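Local coordinates for carboxyltransferase domain-containing protein (Pyrococcus horikoshii, PDB 2PHC), which is of unknown function but is probably an ATP-binding hydrolase with a cyclophilin-like carboxyltransferase domain, at residues A[96-101]-A[179-184]. Numbering follows the deposited sequence.
Sequences FGPDIE and WRIIGR
Two groups grip D99 OD2: the backbone N of I181, which donates to it over 2.9 Å, and R153, which adds a salt bridge. The bond from I181 N arrives on the anti lone pair, away from OD1. With chi1 at -67°, CG lies beside D99's own backbone N, and that N donates in turn to I181 O at 2.9 Å, so side chain and main chain of one residue clasp both polar atoms of I181. OD1 accepts a hydrogen bond from a water, which in turn accepts one from R180 NH1 at the guanidinium edge, in its plane; R180 NE is held by P147 O. Shortening D99 to an alanine would probably leave I181 N without its acceptor, R153 without this carboxylate and the water without one of these two partners. G97 presses CA to 3.2 Å from I181 O, and a CB there would run into the backbone of I182. I100 CG1 meets I182 CB at 4.0 Å, the side chains crossing at about a right angle, while R184 CB lies obliquely against F96 CD1. The loop before helix 100-107 is thus fastened to strand 180-184, which pairs with strands 85-92 and 160-164, while I100 also packs on helix 111-119.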
loop_
_atom_site.group_PDB
_atom_site.type_symbol
_atom_site.label_atom_id
_atom_site.label_comp_id
_atom_site.label_asym_id
_atom_site.label_seq_id
_atom_site.Cartn_x
_atom_site.Cartn_y
_atom_site.Cartn_z
ATOM N N PHE A 96 2.493 -3.897 -22.373
ATOM C CA PHE A 96 3.011 -3.129 -21.231
ATOM C C PHE A 96 3.553 -4.000 -20.124
ATOM O O PHE A 96 4.495 -3.594 -19.434
ATOM C CB PHE A 96 1.879 -2.329 -20.667
ATOM C CG PHE A 96 1.407 -1.258 -21.552
ATOM C CD1 PHE A 96 2.221 -0.203 -21.861
ATOM C CD2 PHE A 96 0.100 -1.245 -22.006
ATOM C CE1 PHE A 96 1.749 0.865 -22.648
ATOM C CE2 PHE A 96 -0.394 -0.159 -22.767
ATOM C CZ PHE A 96 0.427 0.895 -23.092
ATOM N N GLY A 97 2.955 -5.164 -19.942
ATOM C CA GLY A 97 3.535 -6.151 -19.105
ATOM C C GLY A 97 3.496 -7.469 -19.803
ATOM O O GLY A 97 2.410 -8.024 -19.909
ATOM N N PRO A 98 4.611 -7.904 -20.435
ATOM C CA PRO A 98 4.792 -9.235 -21.077
ATOM C C PRO A 98 4.752 -10.448 -20.166
ATOM O O PRO A 98 4.463 -11.589 -20.602
ATOM C CB PRO A 98 6.175 -9.125 -21.721
ATOM C CG PRO A 98 6.769 -7.842 -21.224
ATOM C CD PRO A 98 5.666 -6.959 -20.830
ATOM N N ASP A 99 5.028 -10.229 -18.909
ATOM C CA ASP A 99 5.323 -11.299 -18.028
ATOM C C ASP A 99 4.133 -11.600 -17.118
ATOM O O ASP A 99 4.218 -12.402 -16.251
ATOM C CB ASP A 99 6.533 -10.931 -17.202
ATOM C CG ASP A 99 7.808 -10.819 -17.999
ATOM O OD1 ASP A 99 8.093 -11.680 -18.801
ATOM O OD2 ASP A 99 8.553 -9.889 -17.784
ATOM N N ILE A 100 3.015 -10.936 -17.319
ATOM C CA ILE A 100 1.901 -11.063 -16.396
ATOM C C ILE A 100 1.239 -12.406 -16.455
ATOM O O ILE A 100 0.717 -12.880 -15.505
ATOM C CB ILE A 100 0.879 -9.930 -16.523
ATOM C CG1 ILE A 100 -0.004 -9.843 -15.292
ATOM C CG2 ILE A 100 0.032 -10.072 -17.761
ATOM C CD1 ILE A 100 -0.854 -8.669 -15.270
ATOM N N GLU A 101 1.289 -13.026 -17.602
ATOM C CA GLU A 101 0.674 -14.327 -17.750
ATOM C C GLU A 101 1.444 -15.349 -17.003
ATOM O O GLU A 101 0.849 -16.244 -16.401
ATOM C CB GLU A 101 0.456 -14.694 -19.269
ATOM C CG GLU A 101 -0.516 -13.701 -20.051
ATOM C CD GLU A 101 0.259 -12.533 -20.799
ATOM O OE1 GLU A 101 1.484 -12.260 -20.549
ATOM O OE2 GLU A 101 -0.379 -11.876 -21.656
ATOM N N TRP A 179 13.297 -8.432 -13.737
ATOM C CA TRP A 179 12.078 -8.465 -12.888
ATOM C C TRP A 179 10.925 -8.865 -13.806
ATOM O O TRP A 179 11.000 -8.582 -14.986
ATOM C CB TRP A 179 11.754 -7.061 -12.245
ATOM C CG TRP A 179 12.607 -6.747 -10.988
ATOM C CD1 TRP A 179 13.940 -7.040 -10.836
ATOM C CD2 TRP A 179 12.201 -6.139 -9.721
ATOM N NE1 TRP A 179 14.395 -6.690 -9.584
ATOM C CE2 TRP A 179 13.360 -6.120 -8.877
ATOM C CE3 TRP A 179 11.006 -5.620 -9.220
ATOM C CZ2 TRP A 179 13.340 -5.604 -7.562
ATOM C CZ3 TRP A 179 10.992 -5.110 -7.849
ATOM C CH2 TRP A 179 12.163 -5.108 -7.071
ATOM N N ARG A 180 9.875 -9.512 -13.281
ATOM C CA ARG A 180 8.710 -9.884 -14.101
ATOM C C ARG A 180 7.909 -8.677 -14.317
ATOM O O ARG A 180 7.320 -8.185 -13.367
ATOM C CB ARG A 180 7.841 -10.999 -13.457
ATOM C CG ARG A 180 8.588 -12.305 -13.314
ATOM C CD ARG A 180 9.010 -13.068 -14.635
ATOM N NE ARG A 180 9.817 -14.259 -14.240
ATOM C CZ ARG A 180 10.070 -15.304 -15.050
ATOM N NH1 ARG A 180 9.579 -15.343 -16.309
ATOM N NH2 ARG A 180 10.762 -16.315 -14.594
ATOM N N ILE A 181 7.861 -8.200 -15.556
ATOM C CA ILE A 181 7.133 -6.968 -15.879
ATOM C C ILE A 181 5.646 -7.178 -16.192
ATOM O O ILE A 181 5.324 -7.888 -17.155
ATOM C CB ILE A 181 7.791 -6.212 -17.009
ATOM C CG1 ILE A 181 9.331 -6.089 -16.797
ATOM C CG2 ILE A 181 7.088 -4.928 -17.229
ATOM C CD1 ILE A 181 9.810 -5.322 -15.421
ATOM N N ILE A 182 4.766 -6.513 -15.418
ATOM C CA ILE A 182 3.291 -6.728 -15.384
ATOM C C ILE A 182 2.492 -5.492 -15.855
ATOM O O ILE A 182 1.295 -5.541 -16.017
ATOM C CB ILE A 182 2.799 -7.247 -13.961
ATOM C CG1 ILE A 182 2.898 -6.164 -12.836
ATOM C CG2 ILE A 182 3.551 -8.534 -13.524
ATOM C CD1 ILE A 182 2.052 -6.550 -11.545
ATOM N N GLY A 183 3.151 -4.387 -16.150
ATOM C CA GLY A 183 2.396 -3.174 -16.361
ATOM C C GLY A 183 3.376 -2.078 -16.614
ATOM O O GLY A 183 4.573 -2.292 -16.385
ATOM N N ARG A 184 2.904 -0.918 -17.079
ATOM C CA ARG A 184 3.787 0.200 -17.259
ATOM C C ARG A 184 3.036 1.432 -16.812
ATOM O O ARG A 184 1.832 1.523 -17.016
ATOM C CB ARG A 184 4.107 0.358 -18.727
ATOM C CG ARG A 184 5.150 1.286 -19.026
ATOM C CD ARG A 184 5.651 1.042 -20.501
ATOM N NE ARG A 184 6.448 2.211 -20.883
ATOM C CZ ARG A 184 6.764 2.578 -22.136
ATOM N NH1 ARG A 184 6.355 1.845 -23.183
ATOM N NH2 ARG A 184 7.519 3.669 -22.330
HETATM O O HOH W 1 7.787 -14.226 -18.040
#